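Local coordinates for protein tRNA modification GTPase MnmE (PDB 3GEE) that is a GTPase that probably helps attach a carboxymethylaminomethyl group to the wobble uridine U34 of certain tRNAs, at residues Pro14-Ala22 with Ile32-Leu43; Pro88-Met96 with Phe128-Arg137. All blocks are in the same frame, centred on the assembly; numbering follows the deposited sequence.

Interaction 1. Residues Pro14-Ala22 with Ile32-Leu43. With FON (N-{[4-({[(6R)-2-amino-5-formyl-4-oxo-1,4,5,6,7,8-hexahydropteridin-6-yl]methyl}amino)phenyl]carbonyl}-L-glutamic acid), chain C.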
# COMPACT_ATOMS: atom_id res chain seq x y z
N PRO A 14 -29.31 -6.12 -6.19
CA PRO A 14 -28.07 -5.86 -5.45
C PRO A 14 -27.63 -7.08 -4.64
O PRO A 14 -28.47 -7.88 -4.24
CB PRO A 14 -28.45 -4.71 -4.52
CG PRO A 14 -29.91 -4.86 -4.32
CD PRO A 14 -30.47 -5.47 -5.57
N GLY A 15 -26.32 -7.20 -4.41
CA GLY A 15 -25.78 -8.31 -3.62
C GLY A 15 -25.74 -7.99 -2.14
O GLY A 15 -26.13 -6.90 -1.73
N HIS A 16 -25.26 -8.94 -1.34
CA HIS A 16 -25.02 -8.69 0.08
C HIS A 16 -24.05 -7.51 0.24
O HIS A 16 -23.08 -7.40 -0.52
CB HIS A 16 -24.44 -9.94 0.75
CG HIS A 16 -24.53 -9.92 2.25
ND1 HIS A 16 -23.82 -9.03 3.03
CD2 HIS A 16 -25.25 -10.69 3.11
CE1 HIS A 16 -24.10 -9.24 4.30
NE2 HIS A 16 -24.96 -10.24 4.38
N PRO A 17 -24.31 -6.61 1.21
CA PRO A 17 -23.32 -5.56 1.44
C PRO A 17 -21.98 -6.18 1.81
O PRO A 17 -21.91 -7.05 2.68
CB PRO A 17 -23.90 -4.77 2.62
CG PRO A 17 -24.92 -5.67 3.23
CD PRO A 17 -25.47 -6.48 2.10
N ILE A 18 -20.93 -5.75 1.12
CA ILE A 18 -19.59 -6.26 1.35
C ILE A 18 -18.63 -5.10 1.53
O ILE A 18 -18.81 -4.05 0.91
CB ILE A 18 -19.10 -7.17 0.20
CG1 ILE A 18 -19.23 -6.47 -1.15
CG2 ILE A 18 -19.86 -8.49 0.21
CD1 ILE A 18 -18.68 -7.25 -2.31
N ALA A 19 -17.62 -5.29 2.37
CA ALA A 19 -16.61 -4.27 2.64
C ALA A 19 -15.21 -4.84 2.41
O ALA A 19 -15.01 -6.06 2.51
CB ALA A 19 -16.74 -3.75 4.06
N ALA A 20 -14.25 -3.96 2.12
CA ALA A 20 -12.87 -4.35 1.87
C ALA A 20 -11.94 -3.14 1.85
O ALA A 20 -12.32 -2.06 1.39
CB ALA A 20 -12.76 -5.09 0.56
N ILE A 21 -10.72 -3.33 2.35
CA ILE A 21 -9.63 -2.38 2.16
C ILE A 21 -9.31 -2.46 0.68
O ILE A 21 -9.14 -3.55 0.15
CB ILE A 21 -8.38 -2.81 2.94
CG1 ILE A 21 -8.75 -3.35 4.34
CG2 ILE A 21 -7.34 -1.70 2.97
CD1 ILE A 21 -8.56 -2.39 5.50
N ALA A 22 -9.26 -1.32 -0.01
CA ALA A 22 -9.13 -1.33 -1.47
C ALA A 22 -7.75 -0.91 -1.93
O ALA A 22 -7.39 -1.08 -3.10
CB ALA A 22 -10.20 -0.44 -2.09
N ILE A 32 -8.36 3.59 1.28
CA ILE A 32 -9.76 3.53 0.89
C ILE A 32 -10.41 2.23 1.35
O ILE A 32 -10.02 1.14 0.91
CB ILE A 32 -9.93 3.60 -0.65
CG1 ILE A 32 -9.33 4.88 -1.22
CG2 ILE A 32 -11.40 3.46 -1.05
CD1 ILE A 32 -9.05 4.79 -2.71
N VAL A 33 -11.39 2.33 2.24
CA VAL A 33 -12.28 1.20 2.51
C VAL A 33 -13.49 1.38 1.60
O VAL A 33 -14.14 2.44 1.64
CB VAL A 33 -12.74 1.13 3.98
CG1 VAL A 33 -13.77 0.03 4.16
CG2 VAL A 33 -11.54 0.90 4.91
N ARG A 34 -13.78 0.38 0.76
CA ARG A 34 -14.94 0.48 -0.14
C ARG A 34 -16.01 -0.57 0.11
O ARG A 34 -15.74 -1.77 0.10
CB ARG A 34 -14.53 0.56 -1.63
CG ARG A 34 -13.77 -0.62 -2.18
CD ARG A 34 -14.35 -1.06 -3.52
NE ARG A 34 -13.88 -0.29 -4.67
CZ ARG A 34 -13.35 -0.84 -5.77
NH1 ARG A 34 -13.19 -2.15 -5.87
NH2 ARG A 34 -12.97 -0.07 -6.77
N ILE A 35 -17.24 -0.11 0.34
CA ILE A 35 -18.37 -1.01 0.59
C ILE A 35 -19.41 -0.92 -0.52
O ILE A 35 -19.59 0.14 -1.12
CB ILE A 35 -18.99 -0.77 1.98
CG1 ILE A 35 -19.91 0.44 1.99
CG2 ILE A 35 -17.89 -0.57 3.01
CD1 ILE A 35 -20.83 0.52 3.22
N SER A 36 -20.08 -2.03 -0.80
CA SER A 36 -21.02 -2.11 -1.92
C SER A 36 -22.12 -3.12 -1.64
O SER A 36 -21.93 -4.05 -0.87
CB SER A 36 -20.28 -2.48 -3.21
OG SER A 36 -21.18 -2.58 -4.30
N GLY A 37 -23.27 -2.92 -2.28
CA GLY A 37 -24.39 -3.83 -2.12
C GLY A 37 -25.66 -3.22 -1.55
O GLY A 37 -25.75 -2.01 -1.36
N ALA A 38 -26.63 -4.09 -1.28
CA ALA A 38 -27.96 -3.67 -0.87
C ALA A 38 -27.99 -2.82 0.39
O ALA A 38 -27.64 -3.29 1.47
CB ALA A 38 -28.85 -4.90 -0.71
N GLY A 39 -28.43 -1.57 0.25
CA GLY A 39 -28.69 -0.70 1.39
C GLY A 39 -27.44 -0.17 2.04
O GLY A 39 -27.43 0.21 3.21
N VAL A 40 -26.38 -0.12 1.25
CA VAL A 40 -25.06 0.23 1.74
C VAL A 40 -24.98 1.64 2.36
O VAL A 40 -24.39 1.81 3.43
CB VAL A 40 -24.00 -0.09 0.66
CG1 VAL A 40 -23.11 1.09 0.34
CG2 VAL A 40 -23.21 -1.31 1.08
N LEU A 41 -25.58 2.63 1.72
CA LEU A 41 -25.48 3.99 2.26
C LEU A 41 -26.42 4.26 3.44
O LEU A 41 -26.24 5.24 4.17
CB LEU A 41 -25.56 5.07 1.17
CG LEU A 41 -26.41 4.82 -0.07
CD1 LEU A 41 -27.89 4.88 0.31
CD2 LEU A 41 -26.10 5.83 -1.16
N ASP A 42 -27.40 3.38 3.65
CA ASP A 42 -28.16 3.38 4.90
C ASP A 42 -27.29 2.85 6.03
O ASP A 42 -27.34 3.35 7.15
CB ASP A 42 -29.43 2.55 4.80
CG ASP A 42 -30.51 3.24 4.00
OD1 ASP A 42 -31.48 3.74 4.62
OD2 ASP A 42 -30.38 3.32 2.76
N LEU A 43 -26.48 1.83 5.72
CA LEU A 43 -25.53 1.27 6.67
C LEU A 43 -24.48 2.31 7.01
O LEU A 43 -24.18 2.54 8.18
CB LEU A 43 -24.87 0.01 6.08
CG LEU A 43 -25.41 -1.39 6.40
CD1 LEU A 43 -26.91 -1.46 6.61
CD2 LEU A 43 -24.98 -2.36 5.32
N1 FON C . -11.93 5.52 -8.12
C2 FON C . -12.88 5.34 -7.18
NA2 FON C . -13.02 6.27 -6.20
N3 FON C . -13.71 4.26 -7.19
C4 FON C . -13.63 3.30 -8.14
O4 FON C . -14.43 2.33 -8.08
C4A FON C . -12.58 3.44 -9.18
N5 FON C . -12.32 2.61 -10.28
C6 FON C . -12.01 3.40 -11.48
C7 FON C . -10.61 3.90 -11.18
N8 FON C . -10.75 4.82 -10.06
C8A FON C . -11.72 4.64 -9.11
C9 FON C . -12.12 2.66 -12.82
N10 FON C . -13.39 1.97 -12.98
C11 FON C . -17.29 3.46 -12.91
C12 FON C . -16.78 2.81 -14.03
C13 FON C . -15.47 2.32 -14.03
C14 FON C . -14.65 2.49 -12.92
C15 FON C . -15.17 3.14 -11.79
C16 FON C . -16.48 3.63 -11.78
C FON C . -18.71 3.97 -12.97
O FON C . -19.15 4.64 -12.05
N FON C . -19.45 3.62 -14.03
CA FON C . -20.46 4.43 -14.71
CB FON C . -19.86 5.67 -15.37
CG FON C . -20.89 6.69 -15.86
CD FON C . -20.40 8.12 -15.66
OE1 FON C . -20.49 8.62 -14.52
OE2 FON C . -19.93 8.74 -16.64
CT FON C . -21.17 3.59 -15.73
O1 FON C . -22.42 3.64 -15.81
O2 FON C . -20.48 2.87 -16.48
CP1 FON C . -12.33 1.34 -10.19
O3 FON C . -11.32 0.70 -10.41

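Interaction 2. Residues Pro88-Met96 with Phe128-Arg137. With FON (N-{[4-({[(6R)-2-amino-5-formyl-4-oxo-1,4,5,6,7,8-hexahydropteridin-6-yl]methyl}amino)phenyl]carbonyl}-L-glutamic acid), chain C.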
# COMPACT_ATOMS: atom_id res chain seq x y z
N PRO A 88 -27.01 2.49 -11.25
CA PRO A 88 -26.04 1.68 -11.98
C PRO A 88 -24.71 2.40 -12.14
O PRO A 88 -23.75 1.83 -12.67
CB PRO A 88 -26.71 1.53 -13.34
CG PRO A 88 -27.37 2.84 -13.54
CD PRO A 88 -27.75 3.37 -12.17
N ARG A 89 -24.66 3.65 -11.69
CA ARG A 89 -23.57 4.56 -12.01
C ARG A 89 -22.47 4.49 -10.96
O ARG A 89 -22.12 5.49 -10.32
CB ARG A 89 -24.13 5.97 -12.17
CG ARG A 89 -23.39 6.86 -13.16
CD ARG A 89 -24.02 8.25 -13.23
NE ARG A 89 -24.38 8.75 -11.90
CZ ARG A 89 -24.67 10.02 -11.61
NH1 ARG A 89 -24.66 10.96 -12.56
NH2 ARG A 89 -24.98 10.35 -10.36
N SER A 90 -21.93 3.28 -10.79
CA SER A 90 -20.81 2.99 -9.90
C SER A 90 -19.96 1.90 -10.55
O SER A 90 -20.32 1.36 -11.59
CB SER A 90 -21.32 2.50 -8.55
OG SER A 90 -21.72 1.14 -8.62
N PHE A 91 -18.83 1.56 -9.92
CA PHE A 91 -17.97 0.49 -10.43
C PHE A 91 -18.70 -0.87 -10.46
O PHE A 91 -18.70 -1.55 -11.49
CB PHE A 91 -16.66 0.37 -9.64
CG PHE A 91 -15.81 -0.79 -10.06
CD1 PHE A 91 -15.13 -0.77 -11.27
CD2 PHE A 91 -15.72 -1.93 -9.26
CE1 PHE A 91 -14.36 -1.86 -11.67
CE2 PHE A 91 -14.96 -3.03 -9.66
CZ PHE A 91 -14.28 -3.00 -10.86
N THR A 92 -19.32 -1.24 -9.34
CA THR A 92 -20.04 -2.51 -9.25
C THR A 92 -21.40 -2.44 -9.90
O THR A 92 -22.08 -3.47 -10.05
CB THR A 92 -20.24 -2.97 -7.78
OG1 THR A 92 -20.90 -1.94 -7.03
CG2 THR A 92 -18.90 -3.30 -7.14
N ALA A 93 -21.80 -1.23 -10.31
CA ALA A 93 -23.13 -0.94 -10.84
C ALA A 93 -24.24 -1.12 -9.80
O ALA A 93 -25.41 -1.27 -10.15
CB ALA A 93 -23.42 -1.77 -12.10
N GLU A 94 -23.86 -1.11 -8.53
CA GLU A 94 -24.83 -1.07 -7.45
C GLU A 94 -24.47 0.06 -6.51
O GLU A 94 -23.53 0.83 -6.75
CB GLU A 94 -24.85 -2.36 -6.62
CG GLU A 94 -24.13 -3.57 -7.16
CD GLU A 94 -23.78 -4.54 -6.04
OE1 GLU A 94 -24.28 -5.69 -6.04
OE2 GLU A 94 -23.02 -4.12 -5.13
N GLN A 95 -25.22 0.14 -5.42
CA GLN A 95 -25.05 1.18 -4.43
C GLN A 95 -23.74 1.00 -3.67
O GLN A 95 -23.52 -0.03 -3.03
CB GLN A 95 -26.23 1.12 -3.46
CG GLN A 95 -26.34 2.29 -2.54
CD GLN A 95 -27.75 2.48 -2.05
OE1 GLN A 95 -28.09 2.10 -0.93
NE2 GLN A 95 -28.60 3.06 -2.91
N MET A 96 -22.88 2.00 -3.74
CA MET A 96 -21.66 1.95 -2.95
C MET A 96 -21.22 3.28 -2.40
O MET A 96 -21.45 4.33 -3.01
CB MET A 96 -20.52 1.25 -3.71
CG MET A 96 -20.30 1.68 -5.14
SD MET A 96 -19.22 0.48 -5.97
CE MET A 96 -17.62 0.90 -5.28
N PHE A 128 -15.86 -7.50 -6.27
CA PHE A 128 -16.27 -6.22 -6.81
C PHE A 128 -16.31 -6.25 -8.34
O PHE A 128 -17.32 -5.87 -8.94
CB PHE A 128 -15.37 -5.09 -6.32
CG PHE A 128 -15.53 -4.78 -4.87
CD1 PHE A 128 -16.51 -3.89 -4.44
CD2 PHE A 128 -14.71 -5.37 -3.92
CE1 PHE A 128 -16.67 -3.60 -3.09
CE2 PHE A 128 -14.86 -5.08 -2.56
CZ PHE A 128 -15.84 -4.19 -2.15
N THR A 129 -15.24 -6.72 -8.96
CA THR A 129 -15.18 -6.81 -10.41
C THR A 129 -16.14 -7.88 -10.91
O THR A 129 -16.76 -7.73 -11.96
CB THR A 129 -13.76 -7.07 -10.94
OG1 THR A 129 -12.86 -6.07 -10.44
CG2 THR A 129 -13.75 -7.04 -12.45
N ARG A 130 -16.28 -8.95 -10.13
CA ARG A 130 -17.24 -10.00 -10.44
C ARG A 130 -18.65 -9.42 -10.55
O ARG A 130 -19.41 -9.77 -11.47
CB ARG A 130 -17.21 -11.07 -9.35
CG ARG A 130 -18.01 -12.30 -9.68
CD ARG A 130 -18.31 -13.08 -8.43
NE ARG A 130 -18.17 -14.51 -8.68
CZ ARG A 130 -17.05 -15.20 -8.46
NH1 ARG A 130 -15.97 -14.60 -7.97
NH2 ARG A 130 -17.01 -16.50 -8.72
N ARG A 131 -19.00 -8.53 -9.63
CA ARG A 131 -20.30 -7.89 -9.64
C ARG A 131 -20.43 -6.95 -10.83
O ARG A 131 -21.49 -6.88 -11.45
CB ARG A 131 -20.57 -7.15 -8.33
CG ARG A 131 -20.99 -8.08 -7.22
CD ARG A 131 -21.16 -7.33 -5.93
NE ARG A 131 -21.62 -8.22 -4.87
CZ ARG A 131 -21.98 -7.82 -3.66
NH1 ARG A 131 -21.92 -6.54 -3.34
NH2 ARG A 131 -22.39 -8.70 -2.76
N ALA A 132 -19.34 -6.25 -11.16
CA ALA A 132 -19.32 -5.35 -12.30
C ALA A 132 -19.61 -6.11 -13.59
O ALA A 132 -20.31 -5.61 -14.48
CB ALA A 132 -18.00 -4.63 -12.39
N PHE A 133 -19.08 -7.33 -13.68
CA PHE A 133 -19.32 -8.18 -14.83
C PHE A 133 -20.74 -8.75 -14.82
O PHE A 133 -21.42 -8.75 -15.84
CB PHE A 133 -18.30 -9.31 -14.92
CG PHE A 133 -18.72 -10.43 -15.83
CD1 PHE A 133 -18.67 -10.28 -17.21
CD2 PHE A 133 -19.21 -11.62 -15.31
CE1 PHE A 133 -19.09 -11.31 -18.06
CE2 PHE A 133 -19.62 -12.65 -16.15
CZ PHE A 133 -19.56 -12.49 -17.52
N LEU A 134 -21.15 -9.26 -13.66
CA LEU A 134 -22.47 -9.87 -13.50
C LEU A 134 -23.61 -8.88 -13.76
O LEU A 134 -24.63 -9.24 -14.34
CB LEU A 134 -22.60 -10.51 -12.11
CG LEU A 134 -22.42 -12.02 -11.93
CD1 LEU A 134 -21.57 -12.67 -13.01
CD2 LEU A 134 -21.87 -12.33 -10.54
N ASN A 135 -23.42 -7.64 -13.33
CA ASN A 135 -24.36 -6.56 -13.63
C ASN A 135 -24.23 -6.04 -15.06
O ASN A 135 -24.99 -5.17 -15.47
CB ASN A 135 -24.20 -5.41 -12.64
CG ASN A 135 -24.70 -5.77 -11.25
OD1 ASN A 135 -25.42 -6.75 -11.07
ND2 ASN A 135 -24.31 -4.96 -10.27
N GLY A 136 -23.27 -6.56 -15.81
CA GLY A 136 -23.13 -6.26 -17.23
C GLY A 136 -22.51 -4.92 -17.56
O GLY A 136 -22.47 -4.53 -18.73
N ARG A 137 -22.01 -4.21 -16.56
CA ARG A 137 -21.33 -2.95 -16.80
C ARG A 137 -20.06 -3.18 -17.62
O ARG A 137 -19.62 -2.31 -18.38
CB ARG A 137 -20.98 -2.25 -15.49
CG ARG A 137 -20.61 -0.78 -15.66
CD ARG A 137 -19.97 -0.18 -14.41
NE ARG A 137 -18.67 -0.78 -14.08
CZ ARG A 137 -17.53 -0.53 -14.73
NH1 ARG A 137 -16.41 -1.12 -14.34
NH2 ARG A 137 -17.52 0.31 -15.76
N1 FON C . -11.93 5.52 -8.12
C2 FON C . -12.88 5.34 -7.18
NA2 FON C . -13.02 6.27 -6.20
N3 FON C . -13.71 4.26 -7.19
C4 FON C . -13.63 3.30 -8.14
O4 FON C . -14.43 2.33 -8.08
C4A FON C . -12.58 3.44 -9.18
N5 FON C . -12.32 2.61 -10.28
C6 FON C . -12.01 3.40 -11.48
C7 FON C . -10.61 3.90 -11.18
N8 FON C . -10.75 4.82 -10.06
C8A FON C . -11.72 4.64 -9.11
C9 FON C . -12.12 2.66 -12.82
N10 FON C . -13.39 1.97 -12.98
C11 FON C . -17.29 3.46 -12.91
C12 FON C . -16.78 2.81 -14.03
C13 FON C . -15.47 2.32 -14.03
C14 FON C . -14.65 2.49 -12.92
C15 FON C . -15.17 3.14 -11.79
C16 FON C . -16.48 3.63 -11.78
C FON C . -18.71 3.97 -12.97
O FON C . -19.15 4.64 -12.05
N FON C . -19.45 3.62 -14.03
CA FON C . -20.46 4.43 -14.71
CB FON C . -19.86 5.67 -15.37
CG FON C . -20.89 6.69 -15.86
CD FON C . -20.40 8.12 -15.66
OE1 FON C . -20.49 8.62 -14.52
OE2 FON C . -19.93 8.74 -16.64
CT FON C . -21.17 3.59 -15.73
O1 FON C . -22.42 3.64 -15.81
O2 FON C . -20.48 2.87 -16.48
CP1 FON C . -12.33 1.34 -10.19
O3 FON C . -11.32 0.70 -10.41

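Interaction 1. Residues Pro14-Ala22 with Ile32-Leu43
I18 and S36 form a hydrogen-bonded antiparallel pair between strands 18-21 and 32-36. I18 N gives to S36 O at 2.8 Å, and S36 N returns a bond to I18 O at 2.9 Å. The strand axes are 4.8 Å apart and run at 164°, as in a beta hairpin. Farther along, R34 N binds A20 O, and A22 N binds I32 O. Beyond the other end of strand 18-21, A38 N reaches G15 O at 2.9 Å. P17 CB rests on V40 CG2 and L43 CD2 of the following helix. On one face of the hairpin, A19 CB lies against I35 CG2 at 3.5 Å.

R34 leaves from the other face. From CB, its CG sits between the backbone N and the carbonyl carbon (chi1 61°). That torsion lays CG beside A22 CB, 3.6 Å away. Bends at chi2 and chi3 then carry CD and NE off the strand. NE has a long, weak ion pair with E98, and F128 makes a cation-pi contact with the group. At the tip, R34 NH2 makes a weak hydrogen bond to FON O4 at 3.1 Å, with FON CP1 in plane at the guanidinium edge. K476 NZ, close to NH2, also bonds the folate.

S36 and R34 are turned to the face of I18 and A20, where S36 OG meets E94. A22 and I32 also pack on L30 and I32 of the second subunit. The cationic R34 probably draws on the partial negative charge of the pterin O4, although the bond is bent and weak.

Interaction 2. Residues Pro88-Met96 with Phe128-Arg137
With CG anti to the backbone N (chi1 175°), the F91 ring swings back to helix 127-134, where CZ nears T129 OG1; R137 runs out extended and bends at chi3 (65°). The bend brings R137 NE to F91 O, 2.7 Å away, in a bond tilted from the carbonyl plane. R137 NH1 lies 3.3 Å from F91 CD1, with the guanidinium and ring planes 43° apart. One face of the guanidinium takes FON C12, in the aminobenzoyl ring. With an alanine in place of R137, F91 O is likely to be left without its NE donor, and FON C12 without the guanidinium face laid against it.

The F91 ring has A132 CB over one face. At its edge, in plane, lie F128 CB and T129 OG1; the latter is bonded to K476 O. T92 CG2 is at the edge of the F128 ring, 3.7 Å from CD1. N135 ND2 binds T92 O at 2.7 Å, in the carbonyl plane. E94 OE2 and R131 NH1 form a salt bridge at 3.2 Å, whose hydrogen bond is weak; E94 OE2 also bonds S36 OG, and R131 NH2 bonds H16 O.

The loop packs along helix 127-134, closed by a Schellman motif with G136 at positive phi. F91 also touches I146 of helix 140-151, T129 touches F469 of helix 464-469, and M96 begins strand 96-102 beside strand 30-36.

The centres of interactions 1 and 2 lie 12 Å apart, and the two contacts touch directly. H16 O of interaction 1 accepts a probable hydrogen bond from R131 NH2 of interaction 2 at 2.7 Å. S36 OG and T92 OG1 are 2.8 Å apart, probably also hydrogen-bonded. The hairpin is therefore tied to both the loop 88-96 and helix 127-134. Both contacts reach the same folinic acid. Interaction 1 meets the pterin end, while interaction 2 also reaches its aminobenzoyl part. The site is shared between subunits, since H52 and T100 of the second subunit also bond the folate. GDP binds in the separate G domain.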